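Local coordinates for protein mitochondrial edited mRNA stability factor 1 (PDB 6NL1) that probably processes the 5' ends of mitochondrial mRNAs in trypanosomes through a nudix-type domain, in keeping with its role in stabilising edited transcripts, at residues 99-107 with 176-184; 216-224 with 303-314. One frame throughout, in Å; residues are numbered along the deposited sequence.

Interaction 1 of 2, residues 99-107 with 176-184; sequences SFVYKWQTK and LFGSERGIF
Tyr102 and Glu180 meet where an antiparallel strand pair gives way to a helix, and they illustrate how one acidic side chain can serve two aromatic neighbours. The phenol OH of Tyr102 donates to Glu180 OE1 at 2.7 Å, on the syn lone pair of that oxygen; ring and carboxylate planes stand 58° apart. Glu180 gets there by bending at chi2 (-87°), which lays its chain across Phe100: CG sits over one face of that ring, 3.5 Å from the centroid in a CH-pi contact, and the carboxylate stacks at 29° to the ring plane. Phe100 and Tyr102, two residues apart, project from the same face of the sheet, and the Glu180 chain and carboxylate meet both. Ile183, one helical turn beyond Glu180, comes in over a face of the Tyr102 ring with CG2, while its CD1 presses on Tyr102 CD1 at 3.3 Å. On the other face of the sheet Val101 and Phe177 lie side by side, Val101 CG1 reaching Phe177 CE1 at 3.6 Å. Four backbone hydrogen bonds join Phe100 to Gly178 and Tyr102 to Leu176, both hydrogen-bonded pairs, with Val101 and Phe177 the non-hydrogen-bonded pair between them. Right after Gly178 the chain turns into the helix, where Ser179 OG takes the N-H of Gly182 at 2.9 Å as an N-cap. Strand 100-107 lies between strands 84-86 and 171-178 of an antiparallel four-stranded sheet; strand 132-137 follows beyond 171-178, and helix 180-193 starts beside Phe100 and Tyr102.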
loop_
_atom_site.group_PDB
_atom_site.type_symbol
_atom_site.label_atom_id
_atom_site.label_comp_id
_atom_site.label_asym_id
_atom_site.label_seq_id
_atom_site.Cartn_x
_atom_site.Cartn_y
_atom_site.Cartn_z
ATOM N N SER A 99 -21.955 -16.440 13.257
ATOM C CA SER A 99 -21.565 -15.193 13.917
ATOM C C SER A 99 -22.559 -14.064 13.635
ATOM O O SER A 99 -23.400 -14.178 12.746
ATOM C CB SER A 99 -20.174 -14.762 13.453
ATOM O OG SER A 99 -20.227 -14.274 12.123
ATOM N N PHE A 100 -22.455 -12.974 14.389
ATOM C CA PHE A 100 -23.303 -11.802 14.158
ATOM C C PHE A 100 -22.865 -11.030 12.918
ATOM O O PHE A 100 -21.674 -10.966 12.607
ATOM C CB PHE A 100 -23.307 -10.874 15.379
ATOM C CG PHE A 100 -23.883 -11.507 16.606
ATOM C CD1 PHE A 100 -25.251 -11.531 16.810
ATOM C CD2 PHE A 100 -23.057 -12.113 17.537
ATOM C CE1 PHE A 100 -25.787 -12.134 17.937
ATOM C CE2 PHE A 100 -23.583 -12.717 18.662
ATOM C CZ PHE A 100 -24.950 -12.727 18.865
ATOM N N VAL A 101 -23.831 -10.442 12.221
ATOM C CA VAL A 101 -23.546 -9.693 11.010
ATOM C C VAL A 101 -24.094 -8.280 11.090
ATOM O O VAL A 101 -25.266 -8.080 11.370
ATOM C CB VAL A 101 -24.166 -10.364 9.770
ATOM C CG1 VAL A 101 -23.551 -9.771 8.504
ATOM C CG2 VAL A 101 -23.960 -11.873 9.828
ATOM N N TYR A 102 -23.239 -7.301 10.832
ATOM C CA TYR A 102 -23.676 -5.920 10.751
ATOM C C TYR A 102 -23.255 -5.298 9.430
ATOM O O TYR A 102 -22.281 -5.715 8.805
ATOM C CB TYR A 102 -23.097 -5.095 11.897
ATOM C CG TYR A 102 -23.703 -5.379 13.253
ATOM C CD1 TYR A 102 -23.394 -6.545 13.947
ATOM C CD2 TYR A 102 -24.559 -4.466 13.852
ATOM C CE1 TYR A 102 -23.929 -6.797 15.192
ATOM C CE2 TYR A 102 -25.098 -4.704 15.096
ATOM C CZ TYR A 102 -24.783 -5.872 15.762
ATOM O OH TYR A 102 -25.327 -6.109 17.000
ATOM N N LYS A 103 -23.982 -4.266 9.035
ATOM C CA LYS A 103 -23.752 -3.588 7.773
ATOM C C LYS A 103 -23.469 -2.110 8.007
ATOM O O LYS A 103 -24.072 -1.473 8.877
ATOM C CB LYS A 103 -24.998 -3.739 6.903
ATOM C CG LYS A 103 -24.914 -3.108 5.559
ATOM C CD LYS A 103 -26.220 -3.302 4.808
ATOM C CE LYS A 103 -27.328 -2.476 5.423
ATOM N NZ LYS A 103 -28.445 -2.261 4.467
ATOM N N TRP A 104 -22.545 -1.568 7.227
ATOM C CA TRP A 104 -22.256 -0.145 7.253
ATOM C C TRP A 104 -22.358 0.362 5.821
ATOM O O TRP A 104 -21.560 -0.035 4.970
ATOM C CB TRP A 104 -20.847 0.089 7.786
ATOM C CG TRP A 104 -20.411 1.524 7.771
ATOM C CD1 TRP A 104 -21.205 2.630 7.905
ATOM C CD2 TRP A 104 -19.071 2.011 7.611
ATOM N NE1 TRP A 104 -20.443 3.768 7.846
ATOM C CE2 TRP A 104 -19.129 3.419 7.666
ATOM C CE3 TRP A 104 -17.830 1.389 7.428
ATOM C CZ2 TRP A 104 -17.988 4.224 7.547
ATOM C CZ3 TRP A 104 -16.696 2.188 7.309
ATOM C CH2 TRP A 104 -16.784 3.591 7.371
ATOM N N GLN A 105 -23.348 1.220 5.561
ATOM C CA GLN A 105 -23.592 1.783 4.228
ATOM C C GLN A 105 -22.885 3.126 4.105
ATOM O O GLN A 105 -23.257 4.086 4.768
ATOM C CB GLN A 105 -25.097 1.948 3.972
ATOM C CG GLN A 105 -25.439 2.422 2.548
ATOM C CD GLN A 105 -24.769 1.566 1.466
ATOM O OE1 GLN A 105 -24.155 2.082 0.523
ATOM N NE2 GLN A 105 -24.887 0.257 1.602
ATOM N N THR A 106 -21.870 3.204 3.255
ATOM C CA THR A 106 -21.004 4.374 3.277
ATOM C C THR A 106 -20.450 4.725 1.890
ATOM O O THR A 106 -21.011 4.316 0.866
ATOM C CB THR A 106 -19.863 4.172 4.331
ATOM O OG1 THR A 106 -19.123 5.388 4.515
ATOM C CG2 THR A 106 -18.909 3.034 3.915
ATOM N N LYS A 107 -19.355 5.484 1.861
ATOM C CA LYS A 107 -18.667 5.842 0.618
ATOM C C LYS A 107 -17.222 5.371 0.657
ATOM O O LYS A 107 -16.651 5.211 1.732
ATOM C CB LYS A 107 -18.667 7.366 0.437
ATOM C CG LYS A 107 -20.035 8.016 0.522
ATOM C CD LYS A 107 -20.835 7.784 -0.741
ATOM C CE LYS A 107 -22.071 8.679 -0.777
ATOM N NZ LYS A 107 -22.857 8.449 -2.029
ATOM N N LEU A 176 -19.619 -6.576 8.565
ATOM C CA LEU A 176 -18.791 -7.018 9.677
ATOM C C LEU A 176 -19.348 -8.328 10.217
ATOM O O LEU A 176 -20.548 -8.438 10.485
ATOM C CB LEU A 176 -18.765 -5.975 10.799
ATOM C CG LEU A 176 -18.489 -4.486 10.507
ATOM C CD1 LEU A 176 -18.433 -3.722 11.818
ATOM C CD2 LEU A 176 -17.213 -4.277 9.745
ATOM N N PHE A 177 -18.469 -9.319 10.360
ATOM C CA PHE A 177 -18.820 -10.620 10.928
ATOM C C PHE A 177 -17.979 -10.871 12.171
ATOM O O PHE A 177 -16.746 -10.867 12.111
ATOM C CB PHE A 177 -18.530 -11.742 9.926
ATOM C CG PHE A 177 -19.175 -11.550 8.592
ATOM C CD1 PHE A 177 -20.409 -12.109 8.322
ATOM C CD2 PHE A 177 -18.543 -10.802 7.606
ATOM C CE1 PHE A 177 -21.008 -11.933 7.085
ATOM C CE2 PHE A 177 -19.130 -10.621 6.370
ATOM C CZ PHE A 177 -20.367 -11.187 6.107
ATOM N N GLY A 178 -18.635 -11.092 13.299
ATOM C CA GLY A 178 -17.915 -11.413 14.514
ATOM C C GLY A 178 -18.846 -11.554 15.689
ATOM O O GLY A 178 -20.058 -11.655 15.503
ATOM N N SER A 179 -18.280 -11.566 16.894
ATOM C CA SER A 179 -19.079 -11.574 18.120
ATOM C C SER A 179 -19.631 -10.172 18.391
ATOM O O SER A 179 -19.136 -9.186 17.834
ATOM C CB SER A 179 -18.217 -12.018 19.301
ATOM O OG SER A 179 -17.219 -11.049 19.578
ATOM N N GLU A 180 -20.642 -10.077 19.252
ATOM C CA GLU A 180 -21.213 -8.780 19.627
ATOM C C GLU A 180 -20.148 -7.867 20.227
ATOM O O GLU A 180 -20.102 -6.666 19.944
ATOM C CB GLU A 180 -22.345 -8.956 20.644
ATOM C CG GLU A 180 -23.564 -9.715 20.126
ATOM C CD GLU A 180 -24.575 -8.815 19.429
ATOM O OE1 GLU A 180 -24.165 -7.799 18.824
ATOM O OE2 GLU A 180 -25.785 -9.123 19.495
ATOM N N ARG A 181 -19.293 -8.449 21.060
ATOM C CA ARG A 181 -18.230 -7.704 21.725
ATOM C C ARG A 181 -17.140 -7.294 20.742
ATOM O O ARG A 181 -16.656 -6.165 20.778
ATOM C CB ARG A 181 -17.620 -8.546 22.848
ATOM C CG ARG A 181 -16.560 -7.825 23.668
ATOM C CD ARG A 181 -16.038 -8.726 24.784
ATOM N NE ARG A 181 -17.130 -9.395 25.492
ATOM C CZ ARG A 181 -16.970 -10.187 26.547
ATOM N NH1 ARG A 181 -15.757 -10.414 27.031
ATOM N NH2 ARG A 181 -18.026 -10.750 27.121
ATOM N N GLY A 182 -16.741 -8.224 19.875
ATOM C CA GLY A 182 -15.780 -7.917 18.831
ATOM C C GLY A 182 -16.292 -6.790 17.944
ATOM O O GLY A 182 -15.564 -5.849 17.636
ATOM N N ILE A 183 -17.559 -6.875 17.557
ATOM C CA ILE A 183 -18.159 -5.863 16.696
ATOM C C ILE A 183 -18.250 -4.510 17.401
ATOM O O ILE A 183 -17.974 -3.468 16.800
ATOM C CB ILE A 183 -19.526 -6.324 16.137
ATOM C CG1 ILE A 183 -19.284 -7.259 14.952
ATOM C CG2 ILE A 183 -20.362 -5.128 15.686
ATOM C CD1 ILE A 183 -20.488 -8.016 14.507
ATOM N N PHE A 184 -18.594 -4.532 18.684
ATOM C CA PHE A 184 -18.564 -3.314 19.492
ATOM C C PHE A 184 -17.173 -2.682 19.477
ATOM O O PHE A 184 -17.034 -1.477 19.302
ATOM C CB PHE A 184 -18.983 -3.605 20.937
ATOM C CG PHE A 184 -18.887 -2.409 21.843
ATOM C CD1 PHE A 184 -19.959 -1.543 21.987
ATOM C CD2 PHE A 184 -17.720 -2.144 22.537
ATOM C CE1 PHE A 184 -19.871 -0.439 22.812
ATOM C CE2 PHE A 184 -17.623 -1.042 23.361
ATOM C CZ PHE A 184 -18.700 -0.186 23.498
#

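Interaction 2 of 2, residues 216-224 with 303-314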
loop_
_atom_site.group_PDB
_atom_site.type_symbol
_atom_site.label_atom_id
_atom_site.label_comp_id
_atom_site.label_asym_id
_atom_site.label_seq_id
_atom_site.Cartn_x
_atom_site.Cartn_y
_atom_site.Cartn_z
ATOM N N GLU A 216 20.871 9.109 -6.342
ATOM C CA GLU A 216 20.406 7.733 -6.550
ATOM C C GLU A 216 19.452 7.309 -5.434
ATOM O O GLU A 216 19.683 7.599 -4.257
ATOM C CB GLU A 216 21.587 6.747 -6.597
ATOM C CG GLU A 216 22.544 6.949 -7.763
ATOM C CD GLU A 216 23.592 5.844 -7.894
ATOM O OE1 GLU A 216 24.093 5.325 -6.866
ATOM O OE2 GLU A 216 23.926 5.499 -9.045
ATOM N N TRP A 217 18.388 6.609 -5.810
ATOM C CA TRP A 217 17.364 6.173 -4.868
ATOM C C TRP A 217 17.476 4.668 -4.628
ATOM O O TRP A 217 17.654 3.888 -5.570
ATOM C CB TRP A 217 15.962 6.502 -5.413
ATOM C CG TRP A 217 15.765 7.951 -5.701
ATOM C CD1 TRP A 217 15.912 8.575 -6.905
ATOM C CD2 TRP A 217 15.408 8.972 -4.754
ATOM N NE1 TRP A 217 15.663 9.929 -6.768
ATOM C CE2 TRP A 217 15.352 10.195 -5.459
ATOM C CE3 TRP A 217 15.128 8.969 -3.378
ATOM C CZ2 TRP A 217 15.030 11.407 -4.836
ATOM C CZ3 TRP A 217 14.807 10.174 -2.757
ATOM C CH2 TRP A 217 14.765 11.379 -3.491
ATOM N N LEU A 218 17.368 4.266 -3.369
ATOM C CA LEU A 218 17.317 2.848 -3.031
ATOM C C LEU A 218 15.967 2.263 -3.445
ATOM O O LEU A 218 14.922 2.784 -3.070
ATOM C CB LEU A 218 17.515 2.661 -1.529
ATOM C CG LEU A 218 17.760 1.230 -1.058
ATOM C CD1 LEU A 218 19.079 0.736 -1.621
ATOM C CD2 LEU A 218 17.764 1.159 0.463
ATOM N N MET A 219 15.986 1.181 -4.214
ATOM C CA MET A 219 14.749 0.565 -4.670
ATOM C C MET A 219 14.708 -0.952 -4.449
ATOM O O MET A 219 15.748 -1.608 -4.414
ATOM C CB MET A 219 14.536 0.887 -6.149
ATOM C CG MET A 219 14.546 2.392 -6.417
ATOM S SD MET A 219 13.712 2.821 -7.936
ATOM C CE MET A 219 14.393 1.616 -9.049
ATOM N N LEU A 220 13.496 -1.489 -4.302
ATOM C CA LEU A 220 13.273 -2.925 -4.162
ATOM C C LEU A 220 12.225 -3.346 -5.176
ATOM O O LEU A 220 11.526 -2.507 -5.738
ATOM C CB LEU A 220 12.720 -3.273 -2.774
ATOM C CG LEU A 220 13.498 -2.942 -1.503
ATOM C CD1 LEU A 220 13.004 -1.630 -0.925
ATOM C CD2 LEU A 220 13.338 -4.076 -0.479
ATOM N N ARG A 221 12.098 -4.652 -5.387
ATOM C CA ARG A 221 11.031 -5.181 -6.225
ATOM C C ARG A 221 10.215 -6.192 -5.432
ATOM O O ARG A 221 10.697 -7.268 -5.099
ATOM C CB ARG A 221 11.610 -5.807 -7.493
ATOM C CG ARG A 221 12.327 -4.776 -8.387
ATOM C CD ARG A 221 12.788 -5.389 -9.693
ATOM N NE ARG A 221 11.673 -5.664 -10.601
ATOM C CZ ARG A 221 11.791 -6.434 -11.678
ATOM N NH1 ARG A 221 12.964 -6.988 -11.970
ATOM N NH2 ARG A 221 10.752 -6.650 -12.465
ATOM N N ARG A 222 8.983 -5.820 -5.112
ATOM C CA ARG A 222 8.122 -6.649 -4.295
ATOM C C ARG A 222 7.284 -7.565 -5.176
ATOM O O ARG A 222 6.651 -7.122 -6.136
ATOM C CB ARG A 222 7.206 -5.770 -3.439
ATOM C CG ARG A 222 6.324 -6.537 -2.437
ATOM C CD ARG A 222 5.260 -5.607 -1.856
ATOM N NE ARG A 222 4.408 -5.070 -2.919
ATOM C CZ ARG A 222 3.824 -3.872 -2.898
ATOM N NH1 ARG A 222 3.987 -3.053 -1.862
ATOM N NH2 ARG A 222 3.076 -3.489 -3.925
ATOM N N ILE A 223 7.272 -8.843 -4.834
ATOM C CA ILE A 223 6.478 -9.824 -5.557
ATOM C C ILE A 223 5.092 -9.809 -4.943
ATOM O O ILE A 223 4.938 -10.007 -3.745
ATOM C CB ILE A 223 7.106 -11.217 -5.438
ATOM C CG1 ILE A 223 8.544 -11.179 -5.971
ATOM C CG2 ILE A 223 6.237 -12.289 -6.152
ATOM C CD1 ILE A 223 9.357 -12.450 -5.674
ATOM N N ASN A 224 4.085 -9.540 -5.761
ATOM C CA ASN A 224 2.731 -9.399 -5.248
ATOM C C ASN A 224 1.957 -10.722 -5.293
ATOM O O ASN A 224 2.313 -11.627 -6.036
ATOM C CB ASN A 224 2.015 -8.276 -5.997
ATOM C CG ASN A 224 2.715 -6.932 -5.821
ATOM O OD1 ASN A 224 2.921 -6.488 -4.696
ATOM N ND2 ASN A 224 3.104 -6.290 -6.933
ATOM N N VAL A 303 23.457 -2.089 3.299
ATOM C CA VAL A 303 22.049 -2.422 3.165
ATOM C C VAL A 303 21.864 -3.929 3.351
ATOM O O VAL A 303 22.493 -4.726 2.663
ATOM C CB VAL A 303 21.537 -2.032 1.778
ATOM C CG1 VAL A 303 20.054 -2.349 1.655
ATOM C CG2 VAL A 303 21.827 -0.556 1.502
ATOM N N GLU A 304 21.005 -4.321 4.279
ATOM C CA GLU A 304 20.795 -5.740 4.534
ATOM C C GLU A 304 19.658 -6.334 3.710
ATOM O O GLU A 304 19.715 -7.496 3.330
ATOM C CB GLU A 304 20.577 -5.990 6.023
ATOM C CG GLU A 304 21.791 -5.619 6.860
ATOM C CD GLU A 304 21.732 -6.196 8.250
ATOM O OE1 GLU A 304 22.505 -7.138 8.527
ATOM O OE2 GLU A 304 20.917 -5.710 9.064
ATOM N N GLY A 305 18.638 -5.533 3.416
ATOM C CA GLY A 305 17.470 -6.045 2.726
ATOM C C GLY A 305 16.344 -6.324 3.706
ATOM O O GLY A 305 16.451 -6.003 4.886
ATOM N N PRO A 306 15.254 -6.926 3.217
ATOM C CA PRO A 306 14.032 -7.151 3.997
ATOM C C PRO A 306 14.275 -7.956 5.270
ATOM O O PRO A 306 14.958 -8.973 5.248
ATOM C CB PRO A 306 13.137 -7.931 3.024
ATOM C CG PRO A 306 13.594 -7.498 1.684
ATOM C CD PRO A 306 15.084 -7.320 1.808
ATOM N N GLN A 307 13.708 -7.474 6.370
ATOM C CA GLN A 307 13.813 -8.114 7.665
ATOM C C GLN A 307 12.500 -8.815 7.963
ATOM O O GLN A 307 12.427 -9.693 8.812
ATOM C CB GLN A 307 14.086 -7.059 8.737
ATOM C CG GLN A 307 15.320 -6.234 8.443
ATOM C CD GLN A 307 16.562 -7.093 8.436
ATOM O OE1 GLN A 307 16.883 -7.719 9.439
ATOM N NE2 GLN A 307 17.250 -7.155 7.302
ATOM N N VAL A 308 11.463 -8.408 7.249
ATOM C CA VAL A 308 10.123 -8.929 7.444
ATOM C C VAL A 308 9.614 -9.449 6.103
ATOM O O VAL A 308 9.739 -8.767 5.089
ATOM C CB VAL A 308 9.197 -7.820 7.962
ATOM C CG1 VAL A 308 7.748 -8.299 8.044
ATOM C CG2 VAL A 308 9.692 -7.330 9.322
ATOM N N VAL A 309 9.070 -10.667 6.106
ATOM C CA VAL A 309 8.636 -11.375 4.894
ATOM C C VAL A 309 9.591 -11.239 3.689
ATOM O O VAL A 309 9.186 -10.878 2.587
ATOM C CB VAL A 309 7.170 -11.035 4.500
ATOM C CG1 VAL A 309 6.208 -11.464 5.614
ATOM C CG2 VAL A 309 7.007 -9.561 4.183
ATOM N N PRO A 310 10.866 -11.573 3.901
ATOM C CA PRO A 310 11.892 -11.442 2.862
ATOM C C PRO A 310 11.571 -12.194 1.566
ATOM O O PRO A 310 12.080 -11.807 0.515
ATOM C CB PRO A 310 13.156 -12.002 3.536
ATOM C CG PRO A 310 12.646 -12.854 4.677
ATOM C CD PRO A 310 11.392 -12.182 5.140
ATOM N N LEU A 311 10.738 -13.230 1.622
ATOM C CA LEU A 311 10.446 -14.039 0.429
ATOM C C LEU A 311 9.413 -13.381 -0.481
ATOM O O LEU A 311 9.173 -13.836 -1.598
ATOM C CB LEU A 311 9.983 -15.452 0.810
ATOM C CG LEU A 311 11.055 -16.369 1.412
ATOM C CD1 LEU A 311 10.433 -17.645 1.969
ATOM C CD2 LEU A 311 12.164 -16.680 0.398
ATOM N N GLN A 312 8.803 -12.308 0.005
ATOM C CA GLN A 312 7.919 -11.513 -0.831
ATOM C C GLN A 312 8.670 -10.509 -1.712
ATOM O O GLN A 312 8.046 -9.681 -2.360
ATOM C CB GLN A 312 6.892 -10.786 0.037
ATOM C CG GLN A 312 5.847 -11.734 0.638
ATOM C CD GLN A 312 4.792 -11.011 1.458
ATOM O OE1 GLN A 312 4.506 -9.828 1.232
ATOM N NE2 GLN A 312 4.214 -11.721 2.425
ATOM N N TYR A 313 10.000 -10.582 -1.737
ATOM C CA TYR A 313 10.793 -9.643 -2.536
ATOM C C TYR A 313 11.715 -10.409 -3.469
ATOM O O TYR A 313 12.158 -11.494 -3.126
ATOM C CB TYR A 313 11.613 -8.715 -1.627
ATOM C CG TYR A 313 10.754 -7.890 -0.714
ATOM C CD1 TYR A 313 10.336 -8.399 0.508
ATOM C CD2 TYR A 313 10.337 -6.609 -1.076
ATOM C CE1 TYR A 313 9.533 -7.662 1.352
ATOM C CE2 TYR A 313 9.521 -5.858 -0.229
ATOM C CZ TYR A 313 9.122 -6.402 0.985
ATOM O OH TYR A 313 8.325 -5.690 1.846
ATOM N N MET A 314 12.015 -9.852 -4.641
ATOM C CA MET A 314 12.980 -10.505 -5.525
ATOM C C MET A 314 14.326 -10.563 -4.843
ATOM O O MET A 314 14.844 -9.542 -4.379
ATOM C CB MET A 314 13.132 -9.772 -6.855
ATOM C CG MET A 314 11.974 -9.906 -7.792
ATOM S SD MET A 314 12.356 -9.165 -9.407
ATOM C CE MET A 314 13.532 -10.363 -10.064
HETATM O O HOH W 1 13.549 -6.820 -3.999
HETATM O O HOH W 2 4.013 -9.164 -1.299
#
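Leu218 CD1 faces Val303 CG2 at 4.4 Å, the first and loosest touch between strand 216-223 and the loop that runs from strand 290-296 toward helix 319-322. Two residues on, Leu220 reaches toward Pro306, CD2 and CG meeting tip to tip, and the same methyl lies 4.0 Å from Tyr313 CD2. At Arg221 the backbone joins in: its carbonyl O accepts the N-H of Met314 at 2.9 Å. A water accepts the N-H of Arg221 and lies within hydrogen-bonding distance of Met314 O, to which it can donate. The side chains of Arg221 and Met314 run alongside each other, and Met314 SD rests over one face of the guanidinium, 3.4 Å from Arg221 NH1, while the charge itself pairs with Asp330 and makes a cation-pi contact with Trp333. The example shows how a sheet can hold a long irregular connection with very little regular pairing: this strand belongs to the mixed sheet of the nudix domain, and the loop meets it through a single beta bridge, Arg222 with Tyr313. With CG anti to the backbone N (chi1 -175°), Arg222 carries CG past Tyr313 CE2 at 3.9 Å; a bend at chi3 then brings NE to Asn224 OD1 at 2.7 Å. The phenol end of Tyr313 is bound by Glu261 of helix 250-262. Ile223 N then donates to Gln312 O at 2.7 Å. Ile223 CD1 packs against the Tyr313-Met314 peptide, and a second water bridges Ile223 O and Gln312 OE1.

Interaction 1 is complete in the sequence before interaction 2 begins, and the chain's centre lies between them. Their centres are 36 Å apart and their nearest atoms about 22 Å, so neither touches the other. Each joins a strand to a chain segment roughly 70 to 80 residues further on, but 99-107 with 176-184 pairs two antiparallel strands and adds the start of helix 180-193, whereas 216-224 with 303-314 fastens a loop to the nudix sheet. Interaction 2 is nearer the nucleotide site: the Arg222 side chain is about 4 Å from that of Arg202, which binds GDP in another structure of this protein. Interaction 1 lies away from that site.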